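Long-range contact in hypothetical protein PurS (Thermus thermophilus, PDB 2DGB), which is of unknown function but belongs to the PurS family of small proteins, with two helices packed on a three-stranded antiparallel sheet, here a dimer: residues Pro2-Lys13 against Met72-Leu83. Numbering follows the deposited sequence.
Sequences PRYQATLLIELK and MEVYALEALKEL
The central strand of the PurS sheet, 3-12, pairs antiparallel with 73-83, an edge strand within the chain, and a classic beta bulge interrupts their register where E78 and A79 both face T7. T7 O accepts E78 N at 2.8 Å, the donor almost head-on to the carbonyl but its N-H bent (133°), whereas T7 N gives A79 O a nearly straight bond. Beyond the bulge, L9 and A76 exchange two backbone bonds.

On the face bearing A6 and L8, A6 CB meets CD1 of both L77 and L80, each at 3.8 Å, and helix 53-67 packs over these leucines. Nearer the chain ends, Y4 CE1 lies 3.8 Å from E82 CG, ring and carboxylate planes 59° apart, and one water links Y4 OH to E82 OE1.

The other face carries T7, whose OG1 bonds to E45, and L9, which packs on L9 of the second subunit. E78 CG stands anti to the backbone N (chi1 -176°) and the chain bends at chi2, bringing OE1 3.6 Å from L9 CD1. E78 OE2 nears E78 OE2 of the second subunit, which may raise the pKa of one. The bulge thus shifts the register by one residue, T7 O receiving E78 N and, weakly, A79 N at 3.5 Å.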
ATOM      1  N   PRO A   2     -14.609  18.965   7.070  1.00 18.02           N
ATOM      2  CA  PRO A   2     -14.423  17.891   8.074  1.00 17.79           C
ATOM      3  C   PRO A   2     -13.097  17.162   7.862  1.00 16.65           C
ATOM      4  O   PRO A   2     -12.262  17.612   7.085  1.00 16.42           O
ATOM      5  CB  PRO A   2     -15.606  16.941   7.930  1.00 17.71           C
ATOM      6  CG  PRO A   2     -16.002  17.171   6.486  1.00 19.63           C
ATOM      7  CD  PRO A   2     -15.788  18.672   6.238  1.00 18.78           C
ATOM      8  N   ARG A   3     -12.906  16.045   8.558  1.00 16.50           N
ATOM      9  CA  ARG A   3     -11.671  15.272   8.442  1.00 18.10           C
ATOM     10  C   ARG A   3     -11.852  14.007   7.604  1.00 18.69           C
ATOM     11  O   ARG A   3     -12.915  13.386   7.627  1.00 18.43           O
ATOM     12  CB  ARG A   3     -11.152  14.884   9.830  1.00 18.60           C
ATOM     13  CG  ARG A   3     -10.584  16.024  10.654  1.00 19.50           C
ATOM     14  CD  ARG A   3      -9.777  15.440  11.805  1.00 24.27           C
ATOM     15  NE  ARG A   3     -10.518  14.347  12.405  1.00 22.69           N
ATOM     16  CZ  ARG A   3      -9.977  13.280  12.975  1.00 22.90           C
ATOM     17  NH1 ARG A   3      -8.661  13.145  13.042  1.00 20.49           N
ATOM     18  NH2 ARG A   3     -10.767  12.332  13.453  1.00 21.36           N
ATOM     19  N   TYR A   4     -10.798  13.620   6.886  1.00 15.35           N
ATOM     20  CA  TYR A   4     -10.832  12.438   6.021  1.00 18.11           C
ATOM     21  C   TYR A   4      -9.539  11.626   6.098  1.00 17.37           C
ATOM     22  O   TYR A   4      -8.491  12.134   6.488  1.00 18.15           O
ATOM     23  CB  TYR A   4     -11.032  12.864   4.561  1.00 14.72           C
ATOM     24  CG  TYR A   4     -12.254  13.723   4.324  1.00 17.47           C
ATOM     25  CD1 TYR A   4     -13.461  13.158   3.924  1.00 17.56           C
ATOM     26  CD2 TYR A   4     -12.212  15.101   4.543  1.00 17.24           C
ATOM     27  CE1 TYR A   4     -14.604  13.942   3.750  1.00 17.44           C
ATOM     28  CE2 TYR A   4     -13.343  15.891   4.378  1.00 16.93           C
ATOM     29  CZ  TYR A   4     -14.535  15.306   3.983  1.00 18.13           C
ATOM     30  OH  TYR A   4     -15.663  16.083   3.850  1.00 16.44           O
ATOM     31  N   GLN A   5      -9.619  10.360   5.721  1.00 17.29           N
ATOM     32  CA  GLN A   5      -8.434   9.526   5.697  1.00 18.43           C
ATOM     33  C   GLN A   5      -8.378   8.899   4.317  1.00 18.22           C
ATOM     34  O   GLN A   5      -9.321   8.243   3.877  1.00 17.07           O
ATOM     35  CB  GLN A   5      -8.471   8.424   6.758  1.00 20.29           C
ATOM     36  CG  GLN A   5      -7.177   7.606   6.771  1.00 20.27           C
ATOM     37  CD  GLN A   5      -7.250   6.388   7.667  1.00 23.85           C
ATOM     38  OE1 GLN A   5      -7.607   6.484   8.838  1.00 25.36           O
ATOM     39  NE2 GLN A   5      -6.903   5.229   7.119  1.00 25.36           N
ATOM     40  N   ALA A   6      -7.270   9.128   3.629  1.00 18.42           N
ATOM     41  CA  ALA A   6      -7.081   8.597   2.292  1.00 17.96           C
ATOM     42  C   ALA A   6      -6.032   7.499   2.326  1.00 17.07           C
ATOM     43  O   ALA A   6      -5.013   7.625   3.010  1.00 16.96           O
ATOM     44  CB  ALA A   6      -6.639   9.712   1.350  1.00 16.97           C
ATOM     45  N   THR A   7      -6.306   6.412   1.615  1.00 14.71           N
ATOM     46  CA  THR A   7      -5.367   5.303   1.517  1.00 16.07           C
ATOM     47  C   THR A   7      -4.766   5.402   0.117  1.00 16.97           C
ATOM     48  O   THR A   7      -5.403   5.032  -0.876  1.00 17.96           O
ATOM     49  CB  THR A   7      -6.063   3.941   1.674  1.00 13.10           C
ATOM     50  OG1 THR A   7      -6.690   3.869   2.959  1.00 15.63           O
ATOM     51  CG2 THR A   7      -5.037   2.809   1.567  1.00 14.20           C
ATOM     52  N   LEU A   8      -3.547   5.924   0.046  1.00 16.45           N
ATOM     53  CA  LEU A   8      -2.851   6.104  -1.222  1.00 16.06           C
ATOM     54  C   LEU A   8      -1.752   5.085  -1.454  1.00 16.30           C
ATOM     55  O   LEU A   8      -0.859   4.913  -0.623  1.00 16.65           O
ATOM     56  CB  LEU A   8      -2.231   7.500  -1.296  1.00 17.27           C
ATOM     57  CG  LEU A   8      -3.096   8.693  -1.704  1.00 19.33           C
ATOM     58  CD1 LEU A   8      -2.464   9.974  -1.187  1.00 19.69           C
ATOM     59  CD2 LEU A   8      -3.240   8.737  -3.219  1.00 18.38           C
ATOM     60  N   LEU A   9      -1.815   4.419  -2.598  1.00 15.72           N
ATOM     61  CA  LEU A   9      -0.796   3.449  -2.956  1.00 16.37           C
ATOM     62  C   LEU A   9       0.133   4.137  -3.955  1.00 17.51           C
ATOM     63  O   LEU A   9      -0.330   4.793  -4.886  1.00 16.87           O
ATOM     64  CB  LEU A   9      -1.431   2.222  -3.611  1.00 16.23           C
ATOM     65  CG  LEU A   9      -2.474   1.457  -2.798  1.00 17.36           C
ATOM     66  CD1 LEU A   9      -2.937   0.252  -3.600  1.00 15.92           C
ATOM     67  CD2 LEU A   9      -1.879   1.015  -1.462  1.00 15.65           C
ATOM     68  N   ILE A  10       1.439   4.012  -3.742  1.00 15.02           N
ATOM     69  CA  ILE A  10       2.413   4.598  -4.655  1.00 14.93           C
ATOM     70  C   ILE A  10       3.312   3.448  -5.077  1.00 15.04           C
ATOM     71  O   ILE A  10       4.099   2.921  -4.286  1.00 12.26           O
ATOM     72  CB  ILE A  10       3.223   5.730  -3.969  1.00 15.76           C
ATOM     73  CG1 ILE A  10       2.271   6.879  -3.590  1.00 15.76           C
ATOM     74  CG2 ILE A  10       4.301   6.239  -4.904  1.00 15.11           C
ATOM     75  CD1 ILE A  10       2.935   8.041  -2.855  1.00 16.66           C
ATOM     76  N   GLU A  11       3.171   3.038  -6.329  1.00 14.49           N
ATOM     77  CA  GLU A  11       3.938   1.912  -6.820  1.00 15.11           C
ATOM     78  C   GLU A  11       4.735   2.276  -8.064  1.00 15.50           C
ATOM     79  O   GLU A  11       4.478   3.291  -8.713  1.00 14.33           O
ATOM     80  CB  GLU A  11       2.984   0.749  -7.116  1.00 15.82           C
ATOM     81  CG  GLU A  11       1.884   0.586  -6.059  1.00 17.26           C
ATOM     82  CD  GLU A  11       0.984  -0.620  -6.298  1.00 18.55           C
ATOM     83  OE1 GLU A  11       0.704  -0.945  -7.468  1.00 15.26           O
ATOM     84  OE2 GLU A  11       0.545  -1.237  -5.306  1.00 19.78           O
ATOM     85  N   LEU A  12       5.705   1.429  -8.378  1.00 15.41           N
ATOM     86  CA  LEU A  12       6.568   1.612  -9.536  1.00 17.24           C
ATOM     87  C   LEU A  12       5.805   1.286 -10.811  1.00 17.19           C
ATOM     88  O   LEU A  12       4.996   0.365 -10.825  1.00 16.25           O
ATOM     89  CB  LEU A  12       7.766   0.672  -9.430  1.00 18.47           C
ATOM     90  CG  LEU A  12       8.593   0.801  -8.153  1.00 20.02           C
ATOM     91  CD1 LEU A  12       9.597  -0.331  -8.074  1.00 19.36           C
ATOM     92  CD2 LEU A  12       9.282   2.148  -8.140  1.00 18.65           C
ATOM     93  N   LYS A  13       6.059   2.033 -11.879  1.00 18.71           N
ATOM     94  CA  LYS A  13       5.395   1.749 -13.144  1.00 20.56           C
ATOM     95  C   LYS A  13       5.946   0.418 -13.640  1.00 22.53           C
ATOM     96  O   LYS A  13       7.077   0.044 -13.306  1.00 19.19           O
ATOM     97  CB  LYS A  13       5.689   2.843 -14.170  1.00 22.19           C
ATOM     98  CG  LYS A  13       4.974   4.155 -13.897  1.00 23.86           C
ATOM     99  CD  LYS A  13       5.183   5.156 -15.030  1.00 25.52           C
ATOM    100  CE  LYS A  13       4.501   6.485 -14.730  1.00 26.31           C
ATOM    101  NZ  LYS A  13       4.716   7.482 -15.819  1.00 33.05           N
HETATM  102  N   MSE A  72       8.572   7.560 -12.895  1.00 23.25           N
HETATM  103  CA  MSE A  72       8.772   6.181 -12.474  1.00 23.96           C
HETATM  104  C   MSE A  72       7.738   5.517 -11.587  1.00 22.02           C
HETATM  105  O   MSE A  72       7.825   4.318 -11.346  1.00 22.27           O
HETATM  106  CB  MSE A  72      10.129   6.063 -11.803  1.00 26.50           C
HETATM  107  CG  MSE A  72      11.275   6.280 -12.755  1.00 35.97           C
HETATM  108 SE   MSE A  72      12.918   6.237 -11.785  1.00 49.01          SE
HETATM  109  CE  MSE A  72      12.833   4.416 -11.136  1.00 41.75           C
ATOM    110  N   GLU A  73       6.774   6.282 -11.097  1.00 19.13           N
ATOM    111  CA  GLU A  73       5.745   5.727 -10.238  1.00 18.84           C
ATOM    112  C   GLU A  73       4.362   6.173 -10.677  1.00 18.80           C
ATOM    113  O   GLU A  73       4.212   7.084 -11.488  1.00 16.90           O
ATOM    114  CB  GLU A  73       5.949   6.180  -8.790  1.00 19.03           C
ATOM    115  CG  GLU A  73       7.267   5.787  -8.164  1.00 18.65           C
ATOM    116  CD  GLU A  73       7.404   6.329  -6.760  1.00 17.13           C
ATOM    117  OE1 GLU A  73       7.245   7.551  -6.576  1.00 15.73           O
ATOM    118  OE2 GLU A  73       7.666   5.536  -5.841  1.00 15.31           O
ATOM    119  N   VAL A  74       3.360   5.511 -10.118  1.00 18.25           N
ATOM    120  CA  VAL A  74       1.965   5.825 -10.371  1.00 18.49           C
ATOM    121  C   VAL A  74       1.302   5.743  -9.003  1.00 20.13           C
ATOM    122  O   VAL A  74       1.722   4.952  -8.152  1.00 19.04           O
ATOM    123  CB  VAL A  74       1.299   4.796 -11.311  1.00 19.54           C
ATOM    124  CG1 VAL A  74       1.910   4.887 -12.708  1.00 21.04           C
ATOM    125  CG2 VAL A  74       1.461   3.398 -10.748  1.00 18.03           C
ATOM    126  N   TYR A  75       0.292   6.570  -8.772  1.00 19.76           N
ATOM    127  CA  TYR A  75      -0.400   6.531  -7.492  1.00 21.70           C
ATOM    128  C   TYR A  75      -1.823   6.088  -7.739  1.00 20.85           C
ATOM    129  O   TYR A  75      -2.331   6.187  -8.856  1.00 18.14           O
ATOM    130  CB  TYR A  75      -0.389   7.911  -6.816  1.00 22.40           C
ATOM    131  CG  TYR A  75      -1.152   8.988  -7.562  1.00 24.30           C
ATOM    132  CD1 TYR A  75      -2.519   9.188  -7.353  1.00 26.51           C
ATOM    133  CD2 TYR A  75      -0.503   9.811  -8.478  1.00 26.27           C
ATOM    134  CE1 TYR A  75      -3.219  10.189  -8.041  1.00 26.97           C
ATOM    135  CE2 TYR A  75      -1.188  10.808  -9.170  1.00 28.73           C
ATOM    136  CZ  TYR A  75      -2.538  10.996  -8.949  1.00 28.94           C
ATOM    137  OH  TYR A  75      -3.189  12.009  -9.629  1.00 29.95           O
ATOM    138  N   ALA A  76      -2.463   5.591  -6.692  1.00 20.59           N
ATOM    139  CA  ALA A  76      -3.841   5.147  -6.795  1.00 20.02           C
ATOM    140  C   ALA A  76      -4.537   5.400  -5.466  1.00 20.00           C
ATOM    141  O   ALA A  76      -4.028   5.008  -4.412  1.00 17.87           O
ATOM    142  CB  ALA A  76      -3.887   3.663  -7.137  1.00 20.77           C
ATOM    143  N   LEU A  77      -5.682   6.073  -5.512  1.00 18.38           N
ATOM    144  CA  LEU A  77      -6.440   6.335  -4.295  1.00 19.73           C
ATOM    145  C   LEU A  77      -7.244   5.065  -4.042  1.00 19.92           C
ATOM    146  O   LEU A  77      -8.306   4.864  -4.632  1.00 19.57           O
ATOM    147  CB  LEU A  77      -7.374   7.536  -4.491  1.00 21.16           C
ATOM    148  CG  LEU A  77      -8.191   7.979  -3.269  1.00 22.23           C
ATOM    149  CD1 LEU A  77      -7.279   8.149  -2.051  1.00 17.96           C
ATOM    150  CD2 LEU A  77      -8.913   9.279  -3.592  1.00 20.87           C
ATOM    151  N   GLU A  78      -6.714   4.205  -3.180  1.00 17.89           N
ATOM    152  CA  GLU A  78      -7.342   2.930  -2.863  1.00 19.67           C
ATOM    153  C   GLU A  78      -8.639   3.055  -2.060  1.00 20.43           C
ATOM    154  O   GLU A  78      -9.558   2.254  -2.231  1.00 17.43           O
ATOM    155  CB  GLU A  78      -6.345   2.052  -2.110  1.00 21.07           C
ATOM    156  CG  GLU A  78      -6.828   0.647  -1.804  1.00 28.14           C
ATOM    157  CD  GLU A  78      -7.102  -0.166  -3.056  1.00 33.66           C
ATOM    158  OE1 GLU A  78      -6.466   0.111  -4.098  1.00 37.03           O
ATOM    159  OE2 GLU A  78      -7.941  -1.092  -2.992  1.00 35.63           O
ATOM    160  N   ALA A  79      -8.705   4.052  -1.180  1.00 19.04           N
ATOM    161  CA  ALA A  79      -9.895   4.274  -0.364  1.00 17.41           C
ATOM    162  C   ALA A  79      -9.905   5.696   0.186  1.00 18.99           C
ATOM    163  O   ALA A  79      -8.875   6.368   0.210  1.00 16.59           O
ATOM    164  CB  ALA A  79      -9.942   3.272   0.785  1.00 18.25           C
ATOM    165  N   LEU A  80     -11.078   6.144   0.624  1.00 17.48           N
ATOM    166  CA  LEU A  80     -11.240   7.479   1.184  1.00 19.86           C
ATOM    167  C   LEU A  80     -12.484   7.479   2.071  1.00 21.26           C
ATOM    168  O   LEU A  80     -13.579   7.129   1.628  1.00 19.33           O
ATOM    169  CB  LEU A  80     -11.406   8.514   0.069  1.00 19.01           C
ATOM    170  CG  LEU A  80     -11.609   9.966   0.516  1.00 21.38           C
ATOM    171  CD1 LEU A  80     -10.319  10.503   1.115  1.00 20.38           C
ATOM    172  CD2 LEU A  80     -12.036  10.815  -0.666  1.00 20.54           C
ATOM    173  N   LYS A  81     -12.310   7.859   3.329  1.00 21.51           N
ATOM    174  CA  LYS A  81     -13.436   7.885   4.246  1.00 24.01           C
ATOM    175  C   LYS A  81     -13.417   9.106   5.136  1.00 23.39           C
ATOM    176  O   LYS A  81     -12.356   9.632   5.470  1.00 23.18           O
ATOM    177  CB  LYS A  81     -13.443   6.626   5.116  1.00 25.83           C
ATOM    178  CG  LYS A  81     -12.134   6.354   5.815  1.00 29.66           C
ATOM    179  CD  LYS A  81     -12.221   5.121   6.705  1.00 34.31           C
ATOM    180  CE  LYS A  81     -13.162   5.355   7.881  1.00 37.26           C
ATOM    181  NZ  LYS A  81     -13.190   4.202   8.831  1.00 40.27           N
ATOM    182  N   GLU A  82     -14.605   9.556   5.510  1.00 23.10           N
ATOM    183  CA  GLU A  82     -14.734  10.702   6.383  1.00 26.17           C
ATOM    184  C   GLU A  82     -14.534  10.188   7.802  1.00 27.06           C
ATOM    185  O   GLU A  82     -14.935   9.070   8.127  1.00 27.53           O
ATOM    186  CB  GLU A  82     -16.122  11.323   6.251  1.00 27.30           C
ATOM    187  CG  GLU A  82     -16.241  12.665   6.941  1.00 31.76           C
ATOM    188  CD  GLU A  82     -17.650  13.204   6.915  1.00 33.18           C
ATOM    189  OE1 GLU A  82     -18.306  13.102   5.857  1.00 33.07           O
ATOM    190  OE2 GLU A  82     -18.095  13.736   7.950  1.00 36.95           O
ATOM    191  N   LEU A  83     -13.906  11.001   8.640  1.00 27.65           N
ATOM    192  CA  LEU A  83     -13.649  10.615  10.016  1.00 27.97           C
ATOM    193  C   LEU A  83     -14.481  11.489  10.946  1.00 29.35           C
ATOM    194  O   LEU A  83     -14.986  12.536  10.539  1.00 29.76           O
ATOM    195  CB  LEU A  83     -12.161  10.777  10.333  1.00 27.06           C
ATOM    196  CG  LEU A  83     -11.201  10.024   9.406  1.00 27.77           C
ATOM    197  CD1 LEU A  83      -9.762  10.389   9.741  1.00 27.61           C
ATOM    198  CD2 LEU A  83     -11.422   8.527   9.547  1.00 28.44           C
TER
HETATM  199  O   HOH W   1     -14.396  15.553  10.790  1.00 21.74           O
HETATM  200  O   HOH W   2     -17.859  14.684   3.503  1.00 35.92           O